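Local coordinates for protein GH127 beta-L-arabinofuranoside (Geobacillus stearothermophilus, PDB 4QK0) that probably hydrolyses beta-L-arabinofuranosides to release L-arabinose, as a glycoside hydrolase of family GH127, at residues T597-R602 / T620-F625; L570-L575 / E601-S606. One frame throughout, in Å; residues are numbered along the deposited sequence.

Both contacts lie in the region of the GH127 C-terminal domain family, about 35 Å from the centre of the chain, and their own centres are 8 Å apart. Strand 593-603 is common to both: interaction 1 pairs it with strand 620-629, interaction 2 with the start of strand 574-586, so it runs between two antiparallel neighbours of one sheet. Along the chain, 570-575 comes first, then 597-606, whose residues E601 and R602 serve both contacts, and finally 620-625. L573 CD2 packs on A600 CB and V623 CG2, tying the contacts through side chains as well. Interaction 2 also borders the second subunit, so this end of the strand pair lies at the subunit interface.

Interaction 1: T597-R602 / T620-F625; sequences TGIAER and TYKVPF
G598, A600 and R602 form hydrogen-bonded antiparallel pairs with F625, V623 and Y621, while I599 and E601 face P624 and K622 in the non-hydrogen-bonded pairs between them. The short strand axes run at 146°. V623 N to A600 O, at 2.7 Å, is the shortest of the six backbone bonds.

R602 leaves on the face shared with Y621 and V623. Its CB lies off-centre over the Y621 ring in a CH-pi contact, 4.2 Å from the centroid. CG rests 3.9 Å from V623 CG2. CD comes 3.5 Å from Y621 OH, because the extended arginine and the tyrosine lie side by side, pointing the same way. At the tip, NH1 and NH2 leave this strand pair and hydrogen-bond N569 O and N566 O.

Further along the same face, chi1 of 76° sets F625 CG between its backbone N and carbonyl carbon and folds the ring back across G598. One face then lies over G598 N, which sits 3.7 Å above the ring plane, and A600 N meets the edge; A600 CB touches F625 CD2 at 3.9 Å. A phenylalanine laid over a cross-strand glycine is a known pairing in antiparallel sheets.

On the E601 side, T620 OG1 lies within reach of two acceptors, E601 OE1 at 3.0 Å and R602 O at 3.2 Å. The R602-Y621 backbone bonds hold this end. The backbone ladder thus carries the pairing, with the polar T620-E601 contact on one face and the packing of R602, Y621, V623, F625 and A600 on the other.

Interaction 2: L570-L575 / E601-S606; sequences LANLFL and ERVDES
F574 and E601 form a single antiparallel bridge, with F574 N to E601 O and E601 N to F574 O both 2.8 Å, before the two chains part. Beyond it, the side chain of N572 takes over the pairing. With CG anti to the backbone N (chi1 -176°), its amide reaches the backbone of V603 and grips it twice. ND2 gives a nearly straight bond (172°) to V603 O at 3.1 Å, lying in the carbonyl plane on a lone pair and close to N572's own amide plane. V603 N returns a more bent bond to OD1, also 3.1 Å, tilted out of the carbonyl plane. The second proton of ND2 goes to a water 2.6 Å away, which in turn donates to E605 OE1; that carboxylate oxygen also bonds Q542 of the second subunit. E605 is poorly ordered, so this link is less certain. Shortened to an alanine, this position is likely to leave V603 N and V603 O without their amide partners and the strand end freer to shift.

Next to the bridge, L573 CG sits over the centre of one face of the R602 guanidinium, 3.9 Å above its plane, and L573 CD2 touches R602 CG. The F574 ring presents its edge to E601 O and brings CE1 within 4.0 Å of V603 CG2.

The bridge lies at the open end of the hairpin of strands 574-586 and 593-603. On the far side of 574-575 runs strand 641-647, where L575 is backbone hydrogen-bonded to N646 and K648 and F574 packs on N646. From the second subunit, G548 meets F574 and P541 meets V603, placing this strand end at the dimer interface.

Interaction 1: T597-R602 / T620-F625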
ATOM      1  N   THR A 597      28.591 -11.450   7.654  1.00 31.59           N
ATOM      2  CA  THR A 597      28.433 -12.610   6.797  1.00 36.96           C
ATOM      3  C   THR A 597      27.950 -13.764   7.602  1.00 34.71           C
ATOM      4  O   THR A 597      28.171 -13.832   8.796  1.00 39.55           O
ATOM      5  CB  THR A 597      29.739 -12.996   6.013  1.00 36.99           C
ATOM      6  OG1 THR A 597      30.748 -13.404   6.928  1.00 43.67           O
ATOM      7  CG2 THR A 597      30.287 -11.835   5.178  1.00 36.76           C
ATOM      8  N   GLY A 598      27.333 -14.704   6.905  1.00 37.38           N
ATOM      9  CA  GLY A 598      26.855 -15.948   7.516  1.00 36.87           C
ATOM     10  C   GLY A 598      26.201 -16.831   6.484  1.00 36.61           C
ATOM     11  O   GLY A 598      26.377 -16.647   5.261  1.00 37.56           O
ATOM     12  N   ILE A 599      25.445 -17.793   6.971  1.00 40.44           N
ATOM     13  CA  ILE A 599      24.816 -18.808   6.111  1.00 46.44           C
ATOM     14  C   ILE A 599      23.330 -18.685   6.314  1.00 41.83           C
ATOM     15  O   ILE A 599      22.872 -18.892   7.396  1.00 43.35           O
ATOM     16  CB  ILE A 599      25.261 -20.270   6.480  1.00 51.94           C
ATOM     17  CG1 ILE A 599      26.782 -20.455   6.341  1.00 51.00           C
ATOM     18  CG2 ILE A 599      24.579 -21.341   5.595  1.00 56.70           C
ATOM     19  CD1 ILE A 599      27.334 -20.143   4.967  1.00 55.86           C
ATOM     20  N   ALA A 600      22.593 -18.414   5.260  1.00 32.90           N
ATOM     21  CA  ALA A 600      21.145 -18.457   5.299  1.00 36.03           C
ATOM     22  C   ALA A 600      20.589 -19.615   4.438  1.00 32.79           C
ATOM     23  O   ALA A 600      21.343 -20.415   3.887  1.00 29.63           O
ATOM     24  CB  ALA A 600      20.605 -17.130   4.798  1.00 36.55           C
ATOM     25  N   GLU A 601      19.272 -19.673   4.343  1.00 30.55           N
ATOM     26  CA  GLU A 601      18.563 -20.674   3.574  1.00 33.30           C
ATOM     27  C   GLU A 601      17.599 -20.037   2.606  1.00 31.98           C
ATOM     28  O   GLU A 601      16.931 -19.074   2.950  1.00 28.80           O
ATOM     29  CB  GLU A 601      17.734 -21.543   4.500  1.00 34.27           C
ATOM     30  CG  GLU A 601      18.536 -22.443   5.378  1.00 41.34           C
ATOM     31  CD  GLU A 601      17.669 -23.378   6.230  1.00 48.73           C
ATOM     32  OE1 GLU A 601      16.456 -23.562   5.920  1.00 52.95           O
ATOM     33  OE2 GLU A 601      18.212 -23.909   7.218  1.00 54.11           O
ATOM     34  N   ARG A 602      17.528 -20.606   1.406  1.00 33.91           N
ATOM     35  CA  ARG A 602      16.516 -20.287   0.424  1.00 32.07           C
ATOM     36  C   ARG A 602      15.633 -21.494   0.089  1.00 31.35           C
ATOM     37  O   ARG A 602      16.065 -22.634   0.101  1.00 31.38           O
ATOM     38  CB  ARG A 602      17.154 -19.862  -0.859  1.00 32.88           C
ATOM     39  CG  ARG A 602      18.016 -18.631  -0.786  1.00 35.43           C
ATOM     40  CD  ARG A 602      18.247 -18.182  -2.197  1.00 35.15           C
ATOM     41  NE  ARG A 602      18.782 -16.837  -2.314  1.00 33.73           N
ATOM     42  CZ  ARG A 602      18.046 -15.743  -2.466  1.00 31.57           C
ATOM     43  NH1 ARG A 602      16.720 -15.774  -2.404  1.00 33.56           N
ATOM     44  NH2 ARG A 602      18.645 -14.592  -2.625  1.00 34.80           N
ATOM     45  N   THR A 620      14.519 -26.711   1.030  1.00 51.81           N
ATOM     46  CA  THR A 620      15.365 -25.563   1.317  1.00 50.33           C
ATOM     47  C   THR A 620      16.833 -25.902   1.061  1.00 45.67           C
ATOM     48  O   THR A 620      17.238 -27.032   1.320  1.00 43.11           O
ATOM     49  CB  THR A 620      15.144 -25.176   2.787  1.00 49.61           C
ATOM     50  OG1 THR A 620      15.726 -23.917   3.045  1.00 67.54           O
ATOM     51  CG2 THR A 620      15.729 -26.196   3.751  1.00 49.08           C
ATOM     52  N   TYR A 621      17.630 -24.966   0.537  1.00 38.71           N
ATOM     53  CA  TYR A 621      19.099 -25.151   0.472  1.00 35.78           C
ATOM     54  C   TYR A 621      19.866 -23.973   1.116  1.00 35.45           C
ATOM     55  O   TYR A 621      19.330 -22.878   1.238  1.00 32.91           O
ATOM     56  CB  TYR A 621      19.579 -25.359  -0.971  1.00 36.44           C
ATOM     57  CG  TYR A 621      19.360 -24.157  -1.884  1.00 36.46           C
ATOM     58  CD1 TYR A 621      18.108 -23.882  -2.377  1.00 34.56           C
ATOM     59  CD2 TYR A 621      20.396 -23.301  -2.228  1.00 37.37           C
ATOM     60  CE1 TYR A 621      17.870 -22.790  -3.163  1.00 35.12           C
ATOM     61  CE2 TYR A 621      20.169 -22.203  -3.058  1.00 37.01           C
ATOM     62  CZ  TYR A 621      18.891 -21.965  -3.518  1.00 37.85           C
ATOM     63  OH  TYR A 621      18.577 -20.910  -4.326  1.00 37.82           O
ATOM     64  N   LYS A 622      21.119 -24.214   1.505  1.00 32.20           N
ATOM     65  CA  LYS A 622      21.966 -23.248   2.196  1.00 38.72           C
ATOM     66  C   LYS A 622      22.705 -22.318   1.272  1.00 39.56           C
ATOM     67  O   LYS A 622      23.175 -22.730   0.222  1.00 45.84           O
ATOM     68  CB  LYS A 622      22.976 -23.967   3.080  1.00 43.04           C
ATOM     69  CG  LYS A 622      22.287 -24.490   4.313  1.00 49.74           C
ATOM     70  CD  LYS A 622      23.019 -25.599   5.006  1.00 61.68           C
ATOM     71  CE  LYS A 622      22.587 -25.698   6.470  1.00 71.64           C
ATOM     72  NZ  LYS A 622      23.490 -26.645   7.176  1.00 73.42           N
ATOM     73  N   VAL A 623      22.774 -21.050   1.640  1.00 36.72           N
ATOM     74  CA  VAL A 623      23.513 -20.088   0.840  1.00 38.03           C
ATOM     75  C   VAL A 623      24.332 -19.209   1.788  1.00 39.35           C
ATOM     76  O   VAL A 623      23.881 -18.904   2.863  1.00 38.17           O
ATOM     77  CB  VAL A 623      22.597 -19.210  -0.061  1.00 35.94           C
ATOM     78  CG1 VAL A 623      21.853 -20.037  -1.067  1.00 39.90           C
ATOM     79  CG2 VAL A 623      21.597 -18.415   0.742  1.00 42.58           C
ATOM     80  N   PRO A 624      25.530 -18.790   1.371  1.00 41.65           N
ATOM     81  CA  PRO A 624      26.201 -17.706   2.081  1.00 38.79           C
ATOM     82  C   PRO A 624      25.415 -16.397   1.886  1.00 35.61           C
ATOM     83  O   PRO A 624      24.754 -16.253   0.848  1.00 32.92           O
ATOM     84  CB  PRO A 624      27.545 -17.585   1.336  1.00 42.85           C
ATOM     85  CG  PRO A 624      27.197 -17.968  -0.087  1.00 45.64           C
ATOM     86  CD  PRO A 624      26.113 -19.028   0.025  1.00 43.41           C
ATOM     87  N   PHE A 625      25.422 -15.485   2.876  1.00 31.81           N
ATOM     88  CA  PHE A 625      24.920 -14.105   2.645  1.00 28.01           C
ATOM     89  C   PHE A 625      25.883 -13.081   3.128  1.00 25.58           C
ATOM     90  O   PHE A 625      26.657 -13.328   4.035  1.00 28.54           O
ATOM     91  CB  PHE A 625      23.572 -13.808   3.312  1.00 27.56           C
ATOM     92  CG  PHE A 625      23.657 -13.598   4.780  1.00 27.61           C
ATOM     93  CD1 PHE A 625      23.830 -12.329   5.358  1.00 28.32           C
ATOM     94  CD2 PHE A 625      23.532 -14.684   5.608  1.00 28.94           C
ATOM     95  CE1 PHE A 625      23.883 -12.180   6.750  1.00 30.52           C
ATOM     96  CE2 PHE A 625      23.596 -14.533   6.980  1.00 29.30           C
ATOM     97  CZ  PHE A 625      23.752 -13.286   7.544  1.00 30.27           C
TER

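Interaction 2: L570-L575 / E601-S606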
ATOM      1  N   LEU A 570      14.801 -11.461  -2.169  1.00 28.35           N
ATOM      2  CA  LEU A 570      15.349 -11.444  -0.806  1.00 27.59           C
ATOM      3  C   LEU A 570      14.297 -11.874   0.197  1.00 25.29           C
ATOM      4  O   LEU A 570      14.639 -12.310   1.275  1.00 24.79           O
ATOM      5  CB  LEU A 570      15.949 -10.083  -0.452  1.00 27.60           C
ATOM      6  CG  LEU A 570      17.108  -9.637  -1.342  1.00 29.56           C
ATOM      7  CD1 LEU A 570      17.487  -8.201  -1.032  1.00 32.06           C
ATOM      8  CD2 LEU A 570      18.303 -10.522  -1.180  1.00 29.54           C
ATOM      9  N   ALA A 571      13.027 -11.787  -0.152  1.00 27.77           N
ATOM     10  CA  ALA A 571      11.955 -12.370   0.715  1.00 26.73           C
ATOM     11  C   ALA A 571      12.141 -13.867   0.891  1.00 28.00           C
ATOM     12  O   ALA A 571      11.848 -14.415   1.951  1.00 27.28           O
ATOM     13  CB  ALA A 571      10.582 -12.089   0.132  1.00 26.87           C
ATOM     14  N   ASN A 572      12.720 -14.530  -0.115  1.00 30.74           N
ATOM     15  CA  ASN A 572      13.022 -15.978  -0.065  1.00 31.45           C
ATOM     16  C   ASN A 572      14.427 -16.276   0.510  1.00 32.21           C
ATOM     17  O   ASN A 572      15.232 -17.053  -0.061  1.00 34.53           O
ATOM     18  CB  ASN A 572      12.906 -16.551  -1.483  1.00 33.47           C
ATOM     19  CG  ASN A 572      13.103 -18.040  -1.522  1.00 38.29           C
ATOM     20  OD1 ASN A 572      12.576 -18.795  -0.680  1.00 43.60           O
ATOM     21  ND2 ASN A 572      13.850 -18.487  -2.511  1.00 39.49           N
ATOM     22  N   LEU A 573      14.754 -15.575   1.589  1.00 32.97           N
ATOM     23  CA  LEU A 573      15.993 -15.777   2.354  1.00 33.01           C
ATOM     24  C   LEU A 573      15.566 -15.866   3.778  1.00 28.84           C
ATOM     25  O   LEU A 573      14.825 -15.011   4.259  1.00 30.35           O
ATOM     26  CB  LEU A 573      16.943 -14.596   2.262  1.00 35.26           C
ATOM     27  CG  LEU A 573      18.180 -14.668   1.372  1.00 37.43           C
ATOM     28  CD1 LEU A 573      18.968 -13.379   1.530  1.00 38.88           C
ATOM     29  CD2 LEU A 573      19.083 -15.813   1.713  1.00 40.51           C
ATOM     30  N   PHE A 574      16.015 -16.914   4.436  1.00 26.70           N
ATOM     31  CA  PHE A 574      15.615 -17.244   5.772  1.00 28.29           C
ATOM     32  C   PHE A 574      16.885 -17.379   6.595  1.00 33.90           C
ATOM     33  O   PHE A 574      17.825 -18.091   6.220  1.00 38.64           O
ATOM     34  CB  PHE A 574      14.751 -18.525   5.792  1.00 27.48           C
ATOM     35  CG  PHE A 574      13.477 -18.391   4.999  1.00 27.22           C
ATOM     36  CD1 PHE A 574      13.473 -18.546   3.617  1.00 27.24           C
ATOM     37  CD2 PHE A 574      12.297 -18.058   5.628  1.00 27.88           C
ATOM     38  CE1 PHE A 574      12.312 -18.389   2.884  1.00 28.88           C
ATOM     39  CE2 PHE A 574      11.140 -17.893   4.918  1.00 26.22           C
ATOM     40  CZ  PHE A 574      11.143 -18.062   3.527  1.00 29.87           C
ATOM     41  N   LEU A 575      16.916 -16.668   7.715  1.00 34.86           N
ATOM     42  CA  LEU A 575      18.074 -16.675   8.565  1.00 36.14           C
ATOM     43  C   LEU A 575      17.757 -17.569   9.703  1.00 32.34           C
ATOM     44  O   LEU A 575      16.918 -17.235  10.519  1.00 33.29           O
ATOM     45  CB  LEU A 575      18.385 -15.236   9.022  1.00 37.65           C
ATOM     46  CG  LEU A 575      19.635 -15.100   9.885  1.00 45.35           C
ATOM     47  CD1 LEU A 575      20.892 -15.516   9.119  1.00 48.51           C
ATOM     48  CD2 LEU A 575      19.849 -13.669  10.370  1.00 49.77           C
ATOM     49  N   GLU A 601      19.272 -19.673   4.343  1.00 30.55           N
ATOM     50  CA  GLU A 601      18.563 -20.674   3.574  1.00 33.30           C
ATOM     51  C   GLU A 601      17.599 -20.037   2.606  1.00 31.98           C
ATOM     52  O   GLU A 601      16.931 -19.074   2.950  1.00 28.80           O
ATOM     53  CB  GLU A 601      17.734 -21.543   4.500  1.00 34.27           C
ATOM     54  CG  GLU A 601      18.536 -22.443   5.378  1.00 41.34           C
ATOM     55  CD  GLU A 601      17.669 -23.378   6.230  1.00 48.73           C
ATOM     56  OE1 GLU A 601      16.456 -23.562   5.920  1.00 52.95           O
ATOM     57  OE2 GLU A 601      18.212 -23.909   7.218  1.00 54.11           O
ATOM     58  N   ARG A 602      17.528 -20.606   1.406  1.00 33.91           N
ATOM     59  CA  ARG A 602      16.516 -20.287   0.424  1.00 32.07           C
ATOM     60  C   ARG A 602      15.633 -21.494   0.089  1.00 31.35           C
ATOM     61  O   ARG A 602      16.065 -22.634   0.101  1.00 31.38           O
ATOM     62  CB  ARG A 602      17.154 -19.862  -0.859  1.00 32.88           C
ATOM     63  CG  ARG A 602      18.016 -18.631  -0.786  1.00 35.43           C
ATOM     64  CD  ARG A 602      18.247 -18.182  -2.197  1.00 35.15           C
ATOM     65  NE  ARG A 602      18.782 -16.837  -2.314  1.00 33.73           N
ATOM     66  CZ  ARG A 602      18.046 -15.743  -2.466  1.00 31.57           C
ATOM     67  NH1 ARG A 602      16.720 -15.774  -2.404  1.00 33.56           N
ATOM     68  NH2 ARG A 602      18.645 -14.592  -2.625  1.00 34.80           N
ATOM     69  N   VAL A 603      14.391 -21.215  -0.233  1.00 30.76           N
ATOM     70  CA  VAL A 603      13.524 -22.236  -0.788  1.00 37.97           C
ATOM     71  C   VAL A 603      13.911 -22.472  -2.238  1.00 37.65           C
ATOM     72  O   VAL A 603      14.119 -21.533  -2.994  1.00 38.17           O
ATOM     73  CB  VAL A 603      12.042 -21.819  -0.674  1.00 39.27           C
ATOM     74  CG1 VAL A 603      11.122 -22.802  -1.376  1.00 39.53           C
ATOM     75  CG2 VAL A 603      11.686 -21.717   0.808  1.00 42.81           C
ATOM     76  N   ASP A 604      13.951 -23.731  -2.617  1.00 44.13           N
ATOM     77  CA  ASP A 604      14.308 -24.135  -3.980  1.00 52.08           C
ATOM     78  C   ASP A 604      13.144 -23.940  -4.947  1.00 49.42           C
ATOM     79  O   ASP A 604      12.099 -24.558  -4.805  1.00 42.85           O
ATOM     80  CB  ASP A 604      14.758 -25.596  -3.954  1.00 62.98           C
ATOM     81  CG  ASP A 604      15.462 -26.051  -5.233  1.00 67.18           C
ATOM     82  OD1 ASP A 604      15.393 -25.401  -6.301  1.00 77.36           O
ATOM     83  OD2 ASP A 604      16.121 -27.101  -5.137  1.00 73.13           O
ATOM     84  N   GLU A 605      13.333 -23.031  -5.906  1.00 63.84           N
ATOM     85  CA  GLU A 605      12.348 -22.776  -6.972  1.00 74.84           C
ATOM     86  C   GLU A 605      12.466 -23.859  -8.061  1.00 84.76           C
ATOM     87  O   GLU A 605      11.467 -24.222  -8.657  1.00 94.96           O
ATOM     88  CB  GLU A 605      12.493 -21.371  -7.609  1.00 68.31           C
ATOM     89  CG  GLU A 605      12.671 -20.202  -6.648  1.00 67.94           C
ATOM     90  CD  GLU A 605      12.404 -18.840  -7.296  1.00 61.93           C
ATOM     91  OE1 GLU A 605      12.869 -17.760  -6.775  1.00 56.92           O
ATOM     92  OE2 GLU A 605      11.724 -18.867  -8.345  1.00 54.50           O
ATOM     93  N   SER A 606      13.680 -24.379  -8.303  1.00 91.20           N
ATOM     94  CA  SER A 606      13.897 -25.496  -9.240  1.00 87.10           C
ATOM     95  C   SER A 606      12.980 -26.666  -8.951  1.00 84.99           C
ATOM     96  O   SER A 606      12.435 -27.256  -9.867  1.00 92.94           O
ATOM     97  CB  SER A 606      15.336 -25.972  -9.175  1.00 87.69           C
ATOM     98  OG  SER A 606      16.204 -24.950  -9.609  1.00 86.47           O
TER
HETATM   99  O   HOH W   1      14.975 -17.749  -4.764  1.00 39.09           O